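Local coordinates for cycloalternan-forming enzyme (Listeria monocytogenes serovar 1/2a, PDB 5F7U), which belongs to glycosyl hydrolase family 31 and joins a TIM-barrel domain to several beta domains, including a family 6 carbohydrate-binding module, at residues A939-E944 with D979-D984; V1042-E1047 with I1054-V1059. The protein carries 1 engineered substitution. One frame throughout, in Å; residues are numbered along the deposited sequence.

Interaction 1. Residues A939-E944 with D979-D984. With MG (magnesium ion), chain G.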
ATOM      1  N   ALA A 939     -25.674  -1.479 -23.539  1.00 16.80           N
ATOM      2  CA  ALA A 939     -26.195  -0.133 -23.303  1.00 16.68           C
ATOM      3  C   ALA A 939     -25.801   0.823 -24.430  1.00 16.85           C
ATOM      4  O   ALA A 939     -24.788   0.591 -25.099  1.00 17.00           O
ATOM      5  CB  ALA A 939     -25.717   0.399 -21.960  1.00 16.39           C
ATOM      6  N   PRO A 940     -26.596   1.895 -24.657  1.00 17.26           N
ATOM      7  CA  PRO A 940     -26.277   2.769 -25.778  1.00 17.46           C
ATOM      8  C   PRO A 940     -24.937   3.485 -25.609  1.00 17.36           C
ATOM      9  O   PRO A 940     -24.464   3.677 -24.472  1.00 17.26           O
ATOM     10  CB  PRO A 940     -27.398   3.818 -25.748  1.00 17.78           C
ATOM     11  CG  PRO A 940     -28.527   3.146 -25.034  1.00 18.01           C
ATOM     12  CD  PRO A 940     -27.858   2.292 -24.002  1.00 17.61           C
ATOM     13  N   TYR A 941     -24.331   3.828 -26.748  1.00 17.19           N
ATOM     14  CA  TYR A 941     -23.225   4.777 -26.816  1.00 16.96           C
ATOM     15  C   TYR A 941     -23.850   6.153 -27.049  1.00 17.22           C
ATOM     16  O   TYR A 941     -24.373   6.430 -28.135  1.00 17.37           O
ATOM     17  CB  TYR A 941     -22.303   4.419 -27.994  1.00 16.98           C
ATOM     18  CG  TYR A 941     -21.523   3.143 -27.781  1.00 16.92           C
ATOM     19  CD1 TYR A 941     -22.102   1.884 -28.015  1.00 17.37           C
ATOM     20  CD2 TYR A 941     -20.204   3.197 -27.314  1.00 17.00           C
ATOM     21  CE1 TYR A 941     -21.380   0.711 -27.798  1.00 17.50           C
ATOM     22  CE2 TYR A 941     -19.468   2.042 -27.120  1.00 17.14           C
ATOM     23  CZ  TYR A 941     -20.066   0.803 -27.336  1.00 17.55           C
ATOM     24  OH  TYR A 941     -19.309  -0.338 -27.124  1.00 18.04           O
ATOM     25  N   GLU A 942     -23.804   7.005 -26.029  1.00 17.51           N
ATOM     26  CA  GLU A 942     -24.501   8.294 -26.089  1.00 18.10           C
ATOM     27  C   GLU A 942     -23.767   9.265 -27.002  1.00 18.27           C
ATOM     28  O   GLU A 942     -22.532   9.446 -26.887  1.00 18.09           O
ATOM     29  CB  GLU A 942     -24.679   8.895 -24.682  1.00 18.43           C
ATOM     30  CG  GLU A 942     -25.587   8.079 -23.765  1.00 18.69           C
ATOM     31  CD  GLU A 942     -27.009   7.923 -24.285  1.00 19.21           C
ATOM     32  OE1 GLU A 942     -27.489   8.762 -25.105  1.00 19.55           O
ATOM     33  OE2 GLU A 942     -27.675   6.952 -23.839  1.00 19.78           O
ATOM     34  N   ALA A 943     -24.518   9.886 -27.919  1.00 18.46           N
ATOM     35  CA  ALA A 943     -23.924  10.837 -28.848  1.00 18.95           C
ATOM     36  C   ALA A 943     -23.296  12.027 -28.114  1.00 19.48           C
ATOM     37  O   ALA A 943     -22.259  12.545 -28.533  1.00 19.23           O
ATOM     38  CB  ALA A 943     -24.948  11.301 -29.878  1.00 19.42           C
ATOM     39  N   GLU A 944     -23.917  12.428 -27.001  1.00 20.04           N
ATOM     40  CA  GLU A 944     -23.452  13.567 -26.201  1.00 21.21           C
ATOM     41  C   GLU A 944     -22.096  13.297 -25.509  1.00 21.37           C
ATOM     42  O   GLU A 944     -21.420  14.242 -25.062  1.00 21.87           O
ATOM     43  CB  GLU A 944     -24.536  13.999 -25.192  1.00 21.69           C
ATOM     44  CG  GLU A 944     -24.982  12.930 -24.200  1.00 21.47           C
ATOM     45  CD  GLU A 944     -26.217  12.114 -24.613  1.00 21.18           C
ATOM     46  OE1 GLU A 944     -26.494  11.841 -25.806  1.00 21.48           O
ATOM     47  OE2 GLU A 944     -26.931  11.689 -23.696  1.00 21.35           O
ATOM     48  N   ASP A 979     -16.189   5.703 -30.054  1.00 20.73           N
ATOM     49  CA  ASP A 979     -15.251   4.620 -29.829  1.00 21.45           C
ATOM     50  C   ASP A 979     -16.118   3.433 -29.463  1.00 20.42           C
ATOM     51  O   ASP A 979     -16.711   3.406 -28.379  1.00 19.91           O
ATOM     52  CB  ASP A 979     -14.315   4.966 -28.663  1.00 23.98           C
ATOM     53  CG  ASP A 979     -13.471   6.206 -28.921  1.00 26.91           C
ATOM     54  OD1 ASP A 979     -12.734   6.232 -29.927  1.00 29.13           O
ATOM     55  OD2 ASP A 979     -13.509   7.141 -28.087  1.00 28.99           O
ATOM     56  N   ILE A 980     -16.231   2.457 -30.366  1.00 19.25           N
ATOM     57  CA  ILE A 980     -17.219   1.400 -30.187  1.00 19.44           C
ATOM     58  C   ILE A 980     -16.604   0.013 -30.116  1.00 19.67           C
ATOM     59  O   ILE A 980     -15.751  -0.338 -30.928  1.00 19.51           O
ATOM     60  CB  ILE A 980     -18.317   1.466 -31.271  1.00 19.38           C
ATOM     61  CG1 ILE A 980     -19.191   2.700 -31.006  1.00 20.13           C
ATOM     62  CG2 ILE A 980     -19.164   0.180 -31.291  1.00 19.40           C
ATOM     63  CD1 ILE A 980     -20.195   3.027 -32.081  1.00 20.74           C
ATOM     64  N   ASP A 981     -17.034  -0.761 -29.123  1.00 20.31           N
ATOM     65  CA  ASP A 981     -16.632  -2.163 -29.046  1.00 21.10           C
ATOM     66  C   ASP A 981     -17.569  -3.103 -29.793  1.00 20.90           C
ATOM     67  O   ASP A 981     -18.783  -2.879 -29.850  1.00 21.20           O
ATOM     68  CB  ASP A 981     -16.532  -2.596 -27.584  1.00 22.33           C
ATOM     69  CG  ASP A 981     -15.276  -2.090 -26.921  1.00 23.95           C
ATOM     70  OD1 ASP A 981     -14.210  -2.060 -27.596  1.00 24.56           O
ATOM     71  OD2 ASP A 981     -15.351  -1.718 -25.722  1.00 24.99           O
ATOM     72  N   ALA A 982     -16.988  -4.151 -30.377  1.00 21.15           N
ATOM     73  CA  ALA A 982     -17.759  -5.307 -30.818  1.00 21.38           C
ATOM     74  C   ALA A 982     -18.306  -6.027 -29.585  1.00 22.26           C
ATOM     75  O   ALA A 982     -17.586  -6.205 -28.595  1.00 23.13           O
ATOM     76  CB  ALA A 982     -16.879  -6.237 -31.640  1.00 21.64           C
ATOM     77  N   VAL A 983     -19.580  -6.420 -29.626  1.00 22.15           N
ATOM     78  CA  VAL A 983     -20.202  -7.056 -28.452  1.00 23.34           C
ATOM     79  C   VAL A 983     -19.630  -8.463 -28.218  1.00 24.45           C
ATOM     80  O   VAL A 983     -19.377  -8.837 -27.070  1.00 25.23           O
ATOM     81  CB  VAL A 983     -21.754  -7.075 -28.550  1.00 23.49           C
ATOM     82  CG1 VAL A 983     -22.378  -7.728 -27.317  1.00 25.03           C
ATOM     83  CG2 VAL A 983     -22.310  -5.662 -28.731  1.00 22.92           C
ATOM     84  N   ASP A 984     -19.408  -9.208 -29.310  1.00 24.42           N
ATOM     85  CA  ASP A 984     -18.982 -10.622 -29.301  1.00 26.27           C
ATOM     86  C   ASP A 984     -17.930 -10.906 -30.363  1.00 25.47           C
ATOM     87  O   ASP A 984     -18.095 -11.813 -31.181  1.00 27.09           O
ATOM     88  CB  ASP A 984     -20.169 -11.522 -29.635  1.00 28.19           C
ATOM     89  CG  ASP A 984     -21.060 -11.768 -28.463  1.00 30.12           C
ATOM     90  OD1 ASP A 984     -20.609 -12.426 -27.500  1.00 32.05           O
ATOM     91  OD2 ASP A 984     -22.223 -11.324 -28.519  1.00 31.05           O
TER
HETATM   92 MG    MG G1101     -28.406  10.723 -25.562  1.00 11.61          MG
HETATM   93  O   HOH W   1     -20.518  -2.630 -27.656  1.00 23.37           O

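Interaction 2. Residues V1042-E1047 with I1054-V1059. With MG (magnesium ion), chain G; GLC (alpha-D-glucopyranose), chain D.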
ATOM      1  N   VAL A1042     -15.928   4.915 -35.122  1.00 18.80           N
ATOM      2  CA  VAL A1042     -17.200   5.127 -35.830  1.00 19.00           C
ATOM      3  C   VAL A1042     -17.472   6.623 -35.911  1.00 19.63           C
ATOM      4  O   VAL A1042     -17.742   7.261 -34.893  1.00 20.20           O
ATOM      5  CB  VAL A1042     -18.366   4.357 -35.161  1.00 18.36           C
ATOM      6  CG1 VAL A1042     -19.696   4.606 -35.876  1.00 18.47           C
ATOM      7  CG2 VAL A1042     -18.060   2.861 -35.110  1.00 17.90           C
ATOM      8  N   VAL A1043     -17.379   7.170 -37.123  1.00 20.14           N
ATOM      9  CA  VAL A1043     -17.500   8.615 -37.340  1.00 21.10           C
ATOM     10  C   VAL A1043     -18.753   8.921 -38.146  1.00 21.63           C
ATOM     11  O   VAL A1043     -18.917   8.443 -39.271  1.00 21.83           O
ATOM     12  CB  VAL A1043     -16.266   9.219 -38.071  1.00 22.10           C
ATOM     13  CG1 VAL A1043     -16.370  10.740 -38.131  1.00 23.60           C
ATOM     14  CG2 VAL A1043     -14.949   8.802 -37.418  1.00 22.07           C
ATOM     15  N   PHE A1044     -19.635   9.720 -37.562  1.00 21.84           N
ATOM     16  CA  PHE A1044     -20.760  10.291 -38.292  1.00 22.60           C
ATOM     17  C   PHE A1044     -20.336  11.685 -38.754  1.00 24.34           C
ATOM     18  O   PHE A1044     -19.804  12.470 -37.966  1.00 24.42           O
ATOM     19  CB  PHE A1044     -21.987  10.379 -37.393  1.00 22.30           C
ATOM     20  CG  PHE A1044     -22.604   9.053 -37.079  1.00 21.75           C
ATOM     21  CD1 PHE A1044     -22.039   8.204 -36.113  1.00 21.06           C
ATOM     22  CD2 PHE A1044     -23.779   8.660 -37.717  1.00 21.99           C
ATOM     23  CE1 PHE A1044     -22.621   6.967 -35.828  1.00 20.52           C
ATOM     24  CE2 PHE A1044     -24.366   7.427 -37.433  1.00 21.68           C
ATOM     25  CZ  PHE A1044     -23.787   6.580 -36.487  1.00 20.72           C
ATOM     26  N   ASP A1045     -20.560  11.955 -40.033  1.00 25.47           N
ATOM     27  CA  ASP A1045     -20.182  13.200 -40.707  1.00 27.99           C
ATOM     28  C   ASP A1045     -21.393  13.822 -41.380  1.00 28.21           C
ATOM     29  O   ASP A1045     -22.295  13.106 -41.809  1.00 27.68           O
ATOM     30  CB  ASP A1045     -19.196  12.876 -41.833  1.00 30.25           C
ATOM     31  CG  ASP A1045     -17.804  13.331 -41.535  1.00 32.78           C
ATOM     32  OD1 ASP A1045     -17.404  13.381 -40.345  1.00 33.67           O
ATOM     33  OD2 ASP A1045     -17.085  13.643 -42.507  1.00 35.36           O
ATOM     34  N   PHE A1046     -21.390  15.149 -41.506  1.00 29.17           N
ATOM     35  CA  PHE A1046     -22.276  15.818 -42.463  1.00 30.31           C
ATOM     36  C   PHE A1046     -21.389  16.281 -43.602  1.00 32.01           C
ATOM     37  O   PHE A1046     -20.562  17.169 -43.431  1.00 32.74           O
ATOM     38  CB  PHE A1046     -23.005  16.996 -41.819  1.00 30.70           C
ATOM     39  CG  PHE A1046     -24.046  17.639 -42.709  1.00 31.84           C
ATOM     40  CD1 PHE A1046     -23.674  18.493 -43.756  1.00 33.74           C
ATOM     41  CD2 PHE A1046     -25.399  17.400 -42.492  1.00 31.41           C
ATOM     42  CE1 PHE A1046     -24.633  19.093 -44.568  1.00 35.11           C
ATOM     43  CE2 PHE A1046     -26.366  17.998 -43.300  1.00 32.91           C
ATOM     44  CZ  PHE A1046     -25.981  18.842 -44.333  1.00 34.83           C
ATOM     45  N   GLU A1047     -21.541  15.655 -44.758  1.00 32.99           N
ATOM     46  CA  GLU A1047     -20.723  16.011 -45.905  1.00 35.59           C
ATOM     47  C   GLU A1047     -21.526  16.778 -46.944  1.00 37.99           C
ATOM     48  O   GLU A1047     -22.708  17.066 -46.725  1.00 37.97           O
ATOM     49  CB  GLU A1047     -20.038  14.780 -46.476  1.00 35.31           C
ATOM     50  CG  GLU A1047     -19.009  14.257 -45.492  1.00 34.28           C
ATOM     51  CD  GLU A1047     -18.197  13.099 -45.994  1.00 34.29           C
ATOM     52  OE1 GLU A1047     -17.435  12.564 -45.164  1.00 32.93           O
ATOM     53  OE2 GLU A1047     -18.308  12.717 -47.183  1.00 35.55           O
ATOM     54  N   ILE A1054     -30.781  17.108 -37.807  1.00 27.61           N
ATOM     55  CA  ILE A1054     -31.266  16.026 -36.956  1.00 26.42           C
ATOM     56  C   ILE A1054     -30.864  16.317 -35.513  1.00 25.90           C
ATOM     57  O   ILE A1054     -29.939  17.095 -35.270  1.00 26.16           O
ATOM     58  CB  ILE A1054     -30.719  14.619 -37.366  1.00 25.05           C
ATOM     59  CG1 ILE A1054     -29.222  14.440 -37.029  1.00 24.11           C
ATOM     60  CG2 ILE A1054     -30.985  14.328 -38.830  1.00 25.81           C
ATOM     61  CD1 ILE A1054     -28.715  13.009 -37.155  1.00 23.01           C
ATOM     62  N   ASN A1055     -31.574  15.715 -34.567  1.00 25.55           N
ATOM     63  CA  ASN A1055     -31.060  15.585 -33.204  1.00 24.84           C
ATOM     64  C   ASN A1055     -30.632  14.146 -33.035  1.00 23.48           C
ATOM     65  O   ASN A1055     -31.374  13.232 -33.387  1.00 23.25           O
ATOM     66  CB  ASN A1055     -32.100  16.010 -32.171  1.00 25.56           C
ATOM     67  CG  ASN A1055     -32.397  17.494 -32.245  1.00 27.21           C
ATOM     68  OD1 ASN A1055     -31.534  18.287 -32.640  1.00 27.90           O
ATOM     69  ND2 ASN A1055     -33.618  17.882 -31.874  1.00 28.11           N
ATOM     70  N   PHE A1056     -29.416  13.950 -32.536  1.00 22.65           N
ATOM     71  CA  PHE A1056     -28.777  12.625 -32.545  1.00 21.64           C
ATOM     72  C   PHE A1056     -28.621  12.147 -31.097  1.00 21.29           C
ATOM     73  O   PHE A1056     -27.816  12.683 -30.343  1.00 21.29           O
ATOM     74  CB  PHE A1056     -27.451  12.760 -33.312  1.00 21.37           C
ATOM     75  CG  PHE A1056     -26.676  11.468 -33.525  1.00 20.36           C
ATOM     76  CD1 PHE A1056     -27.234  10.197 -33.321  1.00 19.94           C
ATOM     77  CD2 PHE A1056     -25.363  11.553 -33.997  1.00 20.24           C
ATOM     78  CE1 PHE A1056     -26.468   9.040 -33.549  1.00 19.40           C
ATOM     79  CE2 PHE A1056     -24.599  10.412 -34.225  1.00 19.63           C
ATOM     80  CZ  PHE A1056     -25.155   9.150 -34.018  1.00 18.99           C
ATOM     81  N   ASP A1057     -29.428  11.160 -30.710  1.00 21.17           N
ATOM     82  CA  ASP A1057     -29.483  10.700 -29.318  1.00 21.19           C
ATOM     83  C   ASP A1057     -28.337   9.753 -28.927  1.00 20.46           C
ATOM     84  O   ASP A1057     -27.596  10.007 -27.978  1.00 20.76           O
ATOM     85  CB  ASP A1057     -30.828  10.022 -29.025  1.00 21.64           C
ATOM     86  CG  ASP A1057     -31.004   9.683 -27.544  1.00 22.16           C
ATOM     87  OD1 ASP A1057     -30.245  10.206 -26.676  1.00 21.90           O
ATOM     88  OD2 ASP A1057     -31.911   8.877 -27.265  1.00 22.68           O
ATOM     89  N   HIS A1058     -28.225   8.651 -29.650  1.00 19.74           N
ATOM     90  CA  HIS A1058     -27.308   7.561 -29.290  1.00 19.20           C
ATOM     91  C   HIS A1058     -27.205   6.561 -30.423  1.00 18.95           C
ATOM     92  O   HIS A1058     -27.994   6.613 -31.362  1.00 19.06           O
ATOM     93  CB  HIS A1058     -27.766   6.837 -27.994  1.00 19.50           C
ATOM     94  CG  HIS A1058     -29.002   5.981 -28.132  1.00 19.71           C
ATOM     95  ND1 HIS A1058     -30.004   5.980 -27.184  1.00 20.37           N
ATOM     96  CD2 HIS A1058     -29.369   5.059 -29.055  1.00 19.32           C
ATOM     97  CE1 HIS A1058     -30.936   5.104 -27.519  1.00 20.72           C
ATOM     98  NE2 HIS A1058     -30.578   4.534 -28.655  1.00 20.28           N
ATOM     99  N   VAL A1059     -26.229   5.661 -30.308  1.00 18.46           N
ATOM    100  CA  VAL A1059     -26.211   4.429 -31.103  1.00 18.42           C
ATOM    101  C   VAL A1059     -26.231   3.198 -30.195  1.00 18.23           C
ATOM    102  O   VAL A1059     -25.708   3.231 -29.072  1.00 18.36           O
ATOM    103  CB  VAL A1059     -25.043   4.363 -32.135  1.00 18.47           C
ATOM    104  CG1 VAL A1059     -25.101   5.538 -33.119  1.00 19.02           C
ATOM    105  CG2 VAL A1059     -23.690   4.308 -31.448  1.00 18.13           C
TER
HETATM  106 MG    MG G1101     -28.406  10.723 -25.562  1.00 11.61          MG
HETATM  107  C1  GLC D   1     -35.420  22.902 -34.222  1.00 34.38           C
HETATM  108  C2  GLC D   1     -35.344  21.922 -33.042  1.00 33.66           C
HETATM  109  C3  GLC D   1     -33.890  21.579 -32.688  1.00 32.65           C
HETATM  110  C4  GLC D   1     -33.110  21.092 -33.911  1.00 33.24           C
HETATM  111  C5  GLC D   1     -33.209  22.168 -34.996  1.00 34.08           C
HETATM  112  C6  GLC D   1     -32.468  21.807 -36.271  1.00 35.21           C
HETATM  113  O1  GLC D   1     -35.040  24.239 -33.829  1.00 35.70           O
HETATM  114  O2  GLC D   1     -35.991  22.465 -31.888  1.00 32.53           O
HETATM  115  O3  GLC D   1     -33.883  20.614 -31.639  1.00 32.58           O
HETATM  116  O4  GLC D   1     -31.742  20.840 -33.554  1.00 31.81           O
HETATM  117  O5  GLC D   1     -34.595  22.433 -35.312  1.00 35.13           O
HETATM  118  O6  GLC D   1     -32.616  22.917 -37.159  1.00 36.42           O

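Interaction 1. Residues A939-E944 with D979-D984
A single phenol, that of Tyr941, engages both backbone polar groups of Asp981, the N-H directly and the carbonyl oxygen through a water. Asp981 N donates to Tyr941 OH over 3.1 Å in a moderately bent bond (156°). The water, in the plane of the ring at its edge, lies 2.6 Å from Tyr941 OH and donates to Asp981 O at 2.8 Å. Ile980 adds the apolar half of the contact: its CG1 sits 3.9 Å from the Tyr941 ring centroid and only 11° off the normal, a CH-pi contact almost centred on one face. With CG trans to the carbonyl carbon (chi1 -70°), the tyrosine extends from 939-944 across to 979-984, and the CA atoms of Tyr941 and Ile980 remain 7.7 Å apart. Glu942 and Glu944 take no part in this meeting and instead bind a magnesium ion, Glu942 through OE1 and Glu944 through both carboxylate oxygens, with Thr961, Gly964 and Asp1057 completing the site. The polar end of Asp979 is hydrogen-bonded to His947. The chemistry implies that the buried ring is fixed at its hydroxyl as well as over its face, bridging backbones that do not pair directly.

Interaction 2. Residues V1042-E1047 with I1054-V1059
Phe1044 and Phe1056 meet in an edge-to-face aromatic pair, the edge of Phe1056 directed at the face of Phe1044. Their centroids are 4.8 Å apart and the planes are inclined at 60°, so the T is tilted. Phe1056 CZ stands over the middle of the Phe1044 ring, while the neighbouring Phe1056 CE2 approaches Phe1044 CG to 3.7 Å. Phe1056 holds its CG trans to the backbone N (chi1 -176°), which carries the ring inward toward 1042-1047.

The aliphatic contribution comes from Val1059, whose CG1 lies 3.8 Å from Phe1044 CZ, at the far end of that ring. Met991 and Val993 also touch Phe1044, and Val993 reaches Phe1056 as well, so the pair is buried among apolar side chains.

Polar interactions belong to residues of 1054-1059 that do not face Phe1044. The Asn1055 amide meets two neighbouring hydroxyls of alpha-D-glucopyranose: ND2 donates to the sugar O3 (2.8 Å, 162°), and OD1, which also accepts from Gly968 N, accepts from the sugar O4 at 2.7 Å. Asp1057 OD1 binds the magnesium ion at 2.2 Å; its other oxygen, OD2, forms a salt bridge with Arg994, which probably helps to orient the carboxylate.

Asp1057 and His1058 both lie opposite Arg994, forming a classic beta bulge in strand 1054-1062. The aromatic and aliphatic layer between this strand and 1039-1045 is part of the interior of a beta sandwich, the fold of family 6 carbohydrate-binding modules, with Asp1057 and Asn1055 of one strand contributing to magnesium and sugar sites that other segments complete.

Interactions 1 and 2 both span the two sheets of the same beta sandwich, with centres about 13 Å apart. Strands 941-942 and 1054-1062 are neighbours in one sheet, where Tyr941 N probably bonds to Val1059 O at 2.8 Å and Ala943 N to Asp1057 O at 3.1 Å; strands 975-981 and 1039-1045 are neighbours in the other. Ile980 meets Val1059 across the sandwich and Val1042 beside it in its own sheet, so the two interiors are continuous. Both contacts supply ligands to one magnesium ion. Glu944 also lines a second glycan pocket, distinct from that at Asn1055, where the sugar O3 lies 12.8 Å from the magnesium ion.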